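Local coordinates for Alr4995 protein (Nostoc sp., PDB 6LRF), which is a bifunctional enzyme of arginine catabolism, combining arginine dihydrolase activity with ornithine cyclodeaminase activity in one chain, at residues B[5-17]-B[255-269]. Residues are numbered along the deposited sequence; the frame is centred on the assembly and turned at random.
Sequences IRFLMCPPDHYDV and FLKAGGAAKCLTLRV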
ATOM      1  N   ILE B   5     -21.592   0.440  61.659  1.00 46.02           N
ATOM      2  CA  ILE B   5     -20.474   0.702  60.750  1.00 42.31           C
ATOM      3  C   ILE B   5     -20.084   2.188  60.711  1.00 39.65           C
ATOM      4  O   ILE B   5     -20.951   3.059  60.666  1.00 37.63           O
ATOM      5  CB  ILE B   5     -20.817   0.215  59.316  1.00 36.04           C
ATOM      6  CG1 ILE B   5     -21.147  -1.283  59.335  1.00 40.03           C
ATOM      7  CG2 ILE B   5     -19.671   0.492  58.352  1.00 35.73           C
ATOM      8  CD1 ILE B   5     -21.611  -1.835  57.999  1.00 44.11           C
ATOM      9  N   ARG B   6     -18.780   2.468  60.739  1.00 34.24           N
ATOM     10  CA  ARG B   6     -18.279   3.842  60.676  1.00 31.48           C
ATOM     11  C   ARG B   6     -17.546   4.131  59.364  1.00 33.96           C
ATOM     12  O   ARG B   6     -16.745   3.320  58.901  1.00 31.93           O
ATOM     13  CB  ARG B   6     -17.330   4.133  61.846  1.00 29.43           C
ATOM     14  CG  ARG B   6     -17.840   3.695  63.214  1.00 33.60           C
ATOM     15  CD  ARG B   6     -16.822   4.032  64.309  1.00 32.35           C
ATOM     16  NE  ARG B   6     -16.728   5.465  64.581  1.00 32.13           N
ATOM     17  CZ  ARG B   6     -17.425   6.092  65.528  1.00 37.23           C
ATOM     18  NH1 ARG B   6     -18.287   5.414  66.291  1.00 29.31           N
ATOM     19  NH2 ARG B   6     -17.265   7.400  65.705  1.00 35.85           N
ATOM     20  N   PHE B   7     -17.812   5.298  58.789  1.00 32.15           N
ATOM     21  CA  PHE B   7     -17.080   5.807  57.628  1.00 35.43           C
ATOM     22  C   PHE B   7     -16.408   7.115  57.980  1.00 34.85           C
ATOM     23  O   PHE B   7     -16.954   7.909  58.742  1.00 32.04           O
ATOM     24  CB  PHE B   7     -18.002   6.034  56.431  1.00 30.99           C
ATOM     25  CG  PHE B   7     -18.535   4.776  55.832  1.00 36.20           C
ATOM     26  CD1 PHE B   7     -17.874   4.165  54.769  1.00 29.65           C
ATOM     27  CD2 PHE B   7     -19.696   4.197  56.330  1.00 35.56           C
ATOM     28  CE1 PHE B   7     -18.358   2.991  54.206  1.00 32.09           C
ATOM     29  CE2 PHE B   7     -20.199   3.021  55.774  1.00 40.92           C
ATOM     30  CZ  PHE B   7     -19.527   2.415  54.705  1.00 39.80           C
ATOM     31  N   LEU B   8     -15.225   7.333  57.422  1.00 27.50           N
ATOM     32  CA  LEU B   8     -14.521   8.594  57.581  1.00 26.54           C
ATOM     33  C   LEU B   8     -14.723   9.459  56.348  1.00 30.77           C
ATOM     34  O   LEU B   8     -14.541   8.974  55.230  1.00 27.91           O
ATOM     35  CB  LEU B   8     -13.044   8.339  57.791  1.00 25.44           C
ATOM     36  CG  LEU B   8     -12.175   9.569  57.908  1.00 26.92           C
ATOM     37  CD1 LEU B   8     -12.577  10.318  59.165  1.00 28.95           C
ATOM     38  CD2 LEU B   8     -10.749   9.118  57.959  1.00 21.80           C
HETATM   39  N   MSE B   9     -15.105  10.721  56.542  1.00 29.57           N
HETATM   40  CA  MSE B   9     -15.211  11.668  55.429  1.00 30.13           C
HETATM   41  C   MSE B   9     -14.514  12.977  55.758  1.00 33.21           C
HETATM   42  O   MSE B   9     -13.944  13.137  56.829  1.00 31.99           O
HETATM   43  CB  MSE B   9     -16.671  11.938  55.068  1.00 37.71           C
HETATM   44  CG  MSE B   9     -17.406  10.705  54.600  1.00 35.68           C
HETATM   45 SE   MSE B   9     -19.247  11.028  53.969  1.00 63.27          SE
HETATM   46  CE  MSE B   9     -18.872  12.180  52.415  1.00 45.14           C
ATOM     47  N   CYS B  10     -14.540  13.910  54.823  1.00 31.41           N
ATOM     48  CA  CYS B  10     -13.934  15.202  55.059  1.00 31.74           C
ATOM     49  C   CYS B  10     -14.653  16.231  54.211  1.00 42.75           C
ATOM     50  O   CYS B  10     -14.684  16.117  52.976  1.00 37.44           O
ATOM     51  CB  CYS B  10     -12.440  15.173  54.747  1.00 35.40           C
ATOM     52  SG  CYS B  10     -11.593  16.735  55.008  1.00 38.54           S
ATOM     53  N   PRO B  11     -15.261  17.228  54.877  1.00 41.54           N
ATOM     54  CA  PRO B  11     -16.073  18.250  54.211  1.00 42.09           C
ATOM     55  C   PRO B  11     -15.260  19.107  53.235  1.00 39.47           C
ATOM     56  O   PRO B  11     -14.063  19.324  53.435  1.00 36.00           O
ATOM     57  CB  PRO B  11     -16.614  19.082  55.384  1.00 44.17           C
ATOM     58  CG  PRO B  11     -15.637  18.869  56.483  1.00 43.23           C
ATOM     59  CD  PRO B  11     -15.188  17.444  56.332  1.00 39.46           C
ATOM     60  N   PRO B  12     -15.920  19.584  52.167  1.00 44.94           N
ATOM     61  CA  PRO B  12     -15.274  20.317  51.072  1.00 44.25           C
ATOM     62  C   PRO B  12     -14.965  21.781  51.367  1.00 44.50           C
ATOM     63  O   PRO B  12     -15.039  22.586  50.438  1.00 47.63           O
ATOM     64  CB  PRO B  12     -16.307  20.222  49.943  1.00 45.01           C
ATOM     65  CG  PRO B  12     -17.605  20.089  50.641  1.00 40.25           C
ATOM     66  CD  PRO B  12     -17.334  19.284  51.868  1.00 40.46           C
ATOM     67  N   ASP B  13     -14.609  22.115  52.608  1.00 48.85           N
ATOM     68  CA  ASP B  13     -14.404  23.512  53.017  1.00 51.03           C
ATOM     69  C   ASP B  13     -13.335  24.231  52.180  1.00 52.83           C
ATOM     70  O   ASP B  13     -13.424  25.441  51.960  1.00 50.84           O
ATOM     71  CB  ASP B  13     -14.030  23.590  54.506  1.00 49.50           C
ATOM     72  CG  ASP B  13     -15.217  23.319  55.441  1.00 50.34           C
ATOM     73  OD1 ASP B  13     -16.267  22.821  54.973  1.00 50.30           O
ATOM     74  OD2 ASP B  13     -15.093  23.599  56.656  1.00 52.66           O
ATOM     75  N   HIS B  14     -12.334  23.488  51.713  1.00 47.67           N
ATOM     76  CA  HIS B  14     -11.268  24.067  50.891  1.00 49.50           C
ATOM     77  C   HIS B  14     -11.003  23.227  49.646  1.00 48.30           C
ATOM     78  O   HIS B  14      -9.870  23.097  49.187  1.00 47.50           O
ATOM     79  CB  HIS B  14      -9.992  24.224  51.714  1.00 48.94           C
ATOM     80  CG  HIS B  14     -10.210  24.911  53.026  1.00 58.45           C
ATOM     81  ND1 HIS B  14      -9.840  24.354  54.232  1.00 61.48           N
ATOM     82  CD2 HIS B  14     -10.778  26.105  53.320  1.00 57.59           C
ATOM     83  CE1 HIS B  14     -10.163  25.179  55.212  1.00 53.92           C
ATOM     84  NE2 HIS B  14     -10.736  26.247  54.687  1.00 55.01           N
ATOM     85  N   TYR B  15     -12.066  22.655  49.100  1.00 46.08           N
ATOM     86  CA  TYR B  15     -11.940  21.852  47.903  1.00 48.50           C
ATOM     87  C   TYR B  15     -11.864  22.766  46.694  1.00 53.92           C
ATOM     88  O   TYR B  15     -12.509  23.817  46.643  1.00 51.76           O
ATOM     89  CB  TYR B  15     -13.107  20.872  47.778  1.00 47.72           C
ATOM     90  CG  TYR B  15     -13.158  20.114  46.463  1.00 50.84           C
ATOM     91  CD1 TYR B  15     -12.251  19.093  46.184  1.00 46.31           C
ATOM     92  CD2 TYR B  15     -14.126  20.412  45.506  1.00 50.20           C
ATOM     93  CE1 TYR B  15     -12.303  18.397  44.981  1.00 48.53           C
ATOM     94  CE2 TYR B  15     -14.189  19.718  44.305  1.00 48.59           C
ATOM     95  CZ  TYR B  15     -13.275  18.713  44.045  1.00 46.65           C
ATOM     96  OH  TYR B  15     -13.342  18.026  42.851  1.00 42.15           O
ATOM     97  N   ASP B  16     -11.061  22.342  45.730  1.00 54.61           N
ATOM     98  CA  ASP B  16     -10.808  23.090  44.515  1.00 60.47           C
ATOM     99  C   ASP B  16     -10.065  22.142  43.578  1.00 61.51           C
ATOM    100  O   ASP B  16      -9.651  21.056  43.997  1.00 59.25           O
ATOM    101  CB  ASP B  16      -9.981  24.349  44.819  1.00 62.22           C
ATOM    102  CG  ASP B  16      -9.933  25.334  43.653  1.00 72.51           C
ATOM    103  OD1 ASP B  16     -10.943  25.460  42.916  1.00 67.81           O
ATOM    104  OD2 ASP B  16      -8.880  25.996  43.487  1.00 74.12           O
ATOM    105  N   VAL B  17      -9.906  22.524  42.317  1.00 57.83           N
ATOM    106  CA  VAL B  17      -8.931  21.853  41.476  1.00 53.82           C
ATOM    107  C   VAL B  17      -7.746  22.814  41.325  1.00 57.92           C
ATOM    108  O   VAL B  17      -7.755  23.710  40.481  1.00 60.60           O
ATOM    109  CB  VAL B  17      -9.533  21.437  40.121  1.00 54.53           C
ATOM    110  CG1 VAL B  17      -8.497  20.719  39.275  1.00 56.82           C
ATOM    111  CG2 VAL B  17     -10.743  20.534  40.336  1.00 52.73           C
ATOM    112  N   PHE B 255     -17.094  16.494  41.931  1.00 42.69           N
ATOM    113  CA  PHE B 255     -15.913  15.785  42.397  1.00 45.30           C
ATOM    114  C   PHE B 255     -15.371  14.907  41.286  1.00 41.34           C
ATOM    115  O   PHE B 255     -14.188  14.553  41.296  1.00 42.04           O
ATOM    116  CB  PHE B 255     -16.220  14.977  43.660  1.00 39.05           C
ATOM    117  CG  PHE B 255     -16.513  15.839  44.848  1.00 41.09           C
ATOM    118  CD1 PHE B 255     -15.478  16.427  45.565  1.00 38.15           C
ATOM    119  CD2 PHE B 255     -17.825  16.102  45.226  1.00 42.24           C
ATOM    120  CE1 PHE B 255     -15.746  17.247  46.662  1.00 37.31           C
ATOM    121  CE2 PHE B 255     -18.096  16.923  46.316  1.00 44.34           C
ATOM    122  CZ  PHE B 255     -17.052  17.493  47.033  1.00 39.92           C
ATOM    123  N   LEU B 256     -16.224  14.590  40.309  1.00 39.36           N
ATOM    124  CA  LEU B 256     -15.756  13.888  39.112  1.00 43.45           C
ATOM    125  C   LEU B 256     -14.738  14.753  38.376  1.00 42.70           C
ATOM    126  O   LEU B 256     -13.952  14.243  37.590  1.00 45.33           O
ATOM    127  CB  LEU B 256     -16.916  13.524  38.179  1.00 44.36           C
ATOM    128  CG  LEU B 256     -17.342  12.051  38.125  1.00 47.28           C
ATOM    129  CD1 LEU B 256     -18.175  11.680  39.340  1.00 45.10           C
ATOM    130  CD2 LEU B 256     -18.090  11.711  36.828  1.00 43.73           C
ATOM    131  N   LYS B 257     -14.753  16.060  38.653  1.00 44.21           N
ATOM    132  CA  LYS B 257     -13.793  17.008  38.072  1.00 45.09           C
ATOM    133  C   LYS B 257     -12.373  16.828  38.597  1.00 49.19           C
ATOM    134  O   LYS B 257     -11.408  17.181  37.909  1.00 46.86           O
ATOM    135  CB  LYS B 257     -14.230  18.449  38.334  1.00 48.85           C
ATOM    136  CG  LYS B 257     -15.543  18.849  37.685  1.00 48.89           C
ATOM    137  CD  LYS B 257     -15.837  20.313  37.972  1.00 54.82           C
ATOM    138  CE  LYS B 257     -17.109  20.781  37.287  1.00 60.54           C
ATOM    139  NZ  LYS B 257     -17.256  22.263  37.380  1.00 64.39           N
ATOM    140  N   ALA B 258     -12.241  16.302  39.817  1.00 47.26           N
ATOM    141  CA  ALA B 258     -10.922  16.015  40.380  1.00 44.65           C
ATOM    142  C   ALA B 258     -10.576  14.533  40.244  1.00 40.40           C
ATOM    143  O   ALA B 258      -9.512  14.097  40.669  1.00 37.44           O
ATOM    144  CB  ALA B 258     -10.857  16.439  41.834  1.00 45.71           C
ATOM    145  N   GLY B 259     -11.493  13.767  39.665  1.00 41.47           N
ATOM    146  CA  GLY B 259     -11.256  12.362  39.394  1.00 37.94           C
ATOM    147  C   GLY B 259     -11.696  11.414  40.498  1.00 40.94           C
ATOM    148  O   GLY B 259     -11.160  10.303  40.609  1.00 35.37           O
ATOM    149  N   GLY B 260     -12.669  11.837  41.307  1.00 37.01           N
ATOM    150  CA  GLY B 260     -13.220  10.984  42.351  1.00 31.76           C
ATOM    151  C   GLY B 260     -14.728  11.076  42.494  1.00 34.99           C
ATOM    152  O   GLY B 260     -15.343  12.026  42.027  1.00 37.05           O
ATOM    153  N   ALA B 261     -15.338  10.075  43.121  1.00 32.55           N
ATOM    154  CA  ALA B 261     -16.781  10.114  43.366  1.00 37.56           C
ATOM    155  C   ALA B 261     -17.109   9.564  44.754  1.00 31.19           C
ATOM    156  O   ALA B 261     -16.374   9.812  45.715  1.00 31.37           O
ATOM    157  CB  ALA B 261     -17.544   9.339  42.287  1.00 36.13           C
ATOM    158  N   ALA B 262     -18.203   8.816  44.855  1.00 36.16           N
ATOM    159  CA  ALA B 262     -18.733   8.406  46.158  1.00 35.75           C
ATOM    160  C   ALA B 262     -17.707   7.632  46.993  1.00 32.51           C
ATOM    161  O   ALA B 262     -17.346   8.065  48.084  1.00 36.88           O
ATOM    162  CB  ALA B 262     -19.995   7.585  45.975  1.00 32.26           C
ATOM    163  N   LYS B 263     -17.230   6.505  46.475  1.00 29.64           N
ATOM    164  CA  LYS B 263     -16.295   5.668  47.218  1.00 27.95           C
ATOM    165  C   LYS B 263     -15.015   6.440  47.588  1.00 35.35           C
ATOM    166  O   LYS B 263     -14.462   6.233  48.669  1.00 32.72           O
ATOM    167  CB  LYS B 263     -15.959   4.411  46.398  1.00 35.85           C
ATOM    168  CG  LYS B 263     -14.982   3.423  47.043  1.00 33.06           C
ATOM    169  CD  LYS B 263     -15.617   2.625  48.180  1.00 35.14           C
ATOM    170  CE  LYS B 263     -14.991   1.232  48.299  1.00 31.12           C
ATOM    171  NZ  LYS B 263     -15.696   0.238  47.445  1.00 30.93           N
ATOM    172  N   CYS B 264     -14.559   7.334  46.705  1.00 27.80           N
ATOM    173  CA  CYS B 264     -13.342   8.113  46.949  1.00 24.10           C
ATOM    174  C   CYS B 264     -13.503   9.052  48.132  1.00 29.36           C
ATOM    175  O   CYS B 264     -12.537   9.355  48.827  1.00 26.05           O
ATOM    176  CB  CYS B 264     -12.955   8.937  45.713  1.00 31.83           C
ATOM    177  SG  CYS B 264     -12.110   8.013  44.410  1.00 40.45           S
ATOM    178  N   LEU B 265     -14.735   9.515  48.342  1.00 31.19           N
ATOM    179  CA  LEU B 265     -15.039  10.500  49.375  1.00 33.50           C
ATOM    180  C   LEU B 265     -15.225   9.869  50.765  1.00 33.31           C
ATOM    181  O   LEU B 265     -15.436  10.581  51.749  1.00 33.64           O
ATOM    182  CB  LEU B 265     -16.294  11.286  48.971  1.00 31.87           C
ATOM    183  CG  LEU B 265     -16.057  12.284  47.829  1.00 31.76           C
ATOM    184  CD1 LEU B 265     -17.378  12.841  47.283  1.00 34.22           C
ATOM    185  CD2 LEU B 265     -15.131  13.406  48.288  1.00 28.67           C
ATOM    186  N   THR B 266     -15.126   8.541  50.831  1.00 29.57           N
ATOM    187  CA  THR B 266     -15.382   7.779  52.050  1.00 30.00           C
ATOM    188  C   THR B 266     -14.261   6.781  52.351  1.00 30.60           C
ATOM    189  O   THR B 266     -13.588   6.285  51.448  1.00 26.88           O
ATOM    190  CB  THR B 266     -16.713   6.962  51.972  1.00 27.89           C
ATOM    191  OG1 THR B 266     -16.552   5.848  51.074  1.00 36.99           O
ATOM    192  CG2 THR B 266     -17.889   7.826  51.518  1.00 31.78           C
ATOM    193  N   LEU B 267     -14.087   6.468  53.629  1.00 30.16           N
ATOM    194  CA  LEU B 267     -13.221   5.375  54.040  1.00 23.67           C
ATOM    195  C   LEU B 267     -13.937   4.575  55.125  1.00 29.34           C
ATOM    196  O   LEU B 267     -14.313   5.126  56.162  1.00 25.52           O
ATOM    197  CB  LEU B 267     -11.882   5.912  54.537  1.00 22.57           C
ATOM    198  CG  LEU B 267     -10.881   4.893  55.074  1.00 21.52           C
ATOM    199  CD1 LEU B 267     -10.445   3.918  53.991  1.00 24.64           C
ATOM    200  CD2 LEU B 267      -9.691   5.608  55.661  1.00 25.25           C
ATOM    201  N   ARG B 268     -14.159   3.289  54.883  1.00 21.33           N
ATOM    202  CA  ARG B 268     -14.758   2.437  55.903  1.00 28.09           C
ATOM    203  C   ARG B 268     -13.717   2.095  56.973  1.00 29.25           C
ATOM    204  O   ARG B 268     -12.713   1.444  56.686  1.00 27.02           O
ATOM    205  CB  ARG B 268     -15.328   1.165  55.275  1.00 26.76           C
ATOM    206  CG  ARG B 268     -15.854   0.155  56.280  1.00 28.09           C
ATOM    207  CD  ARG B 268     -16.882  -0.781  55.654  1.00 31.16           C
ATOM    208  NE  ARG B 268     -17.319  -1.809  56.602  1.00 35.48           N
ATOM    209  CZ  ARG B 268     -18.452  -2.494  56.485  1.00 35.06           C
ATOM    210  NH1 ARG B 268     -19.262  -2.254  55.463  1.00 35.50           N
ATOM    211  NH2 ARG B 268     -18.781  -3.405  57.392  1.00 35.10           N
ATOM    212  N   VAL B 269     -13.936   2.549  58.203  1.00 21.52           N
ATOM    213  CA  VAL B 269     -12.922   2.346  59.232  1.00 24.65           C
ATOM    214  C   VAL B 269     -13.311   1.195  60.179  1.00 30.20           C
ATOM    215  O   VAL B 269     -12.568   0.855  61.107  1.00 30.61           O
ATOM    216  CB  VAL B 269     -12.679   3.638  60.018  1.00 24.32           C
ATOM    217  CG1 VAL B 269     -11.917   4.614  59.162  1.00 22.99           C
ATOM    218  CG2 VAL B 269     -14.017   4.251  60.458  1.00 27.06           C
TER
HETATM  219  O   HOH W   1     -15.229  12.995  52.050  1.00 31.51           O
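Strand 6-9 runs antiparallel to strand 267-268, with L8 and L267 as the hydrogen-bonded pair (L8 N to L267 O 2.7 Å, L267 N to L8 O 3.0 Å), F7 facing R268 as the non-hydrogen-bonded pair, and V269 N giving a further bond to R6 O. On the face carrying F7 and R268, the F7 ring lies obliquely against the start of the arginine side chain, CE1 3.7 Å from R268 CB. Beyond it, R268 extends from CG to NE, its CG anti to the backbone N (chi1 174°), and brings its guanidinium to I5. There the isoleucine covers one face of the flat group, CG2 centred over the plane and CD1 3.3 Å from R268 NH2, while R268 NE bonds to T270 O. On the other face of the pair L8 CB touches both L267 CB and V269 CG1, 4.1 Å from the latter, with W100 and F101 of helix 93-103 packing over these residues. Strand 6-9 is the middle of a three-stranded mixed sheet, parallel to strand 53-56 on its other edge; the contact closes this N-terminal strand onto one more than 250 residues later, in the part of the protein related to dimethylarginine dimethylhydrolases of the GME clan, consistent with a pentein-type fold. Past the strands the chains diverge, and a water accepts from C10 N. Farther along, F255 sets CE1 over the centre of the Y15 ring, 3.6 Å above its plane, the two rings inclined at 40°; P12 CB meets the edge of F255 at CZ. Y15 OH lies 3.1 Å from A258 CB and is hydrogen-bonded to E254 O. G259, with positive phi, ends the helix in a Schellman motif, G260 N bonding back to F255 O.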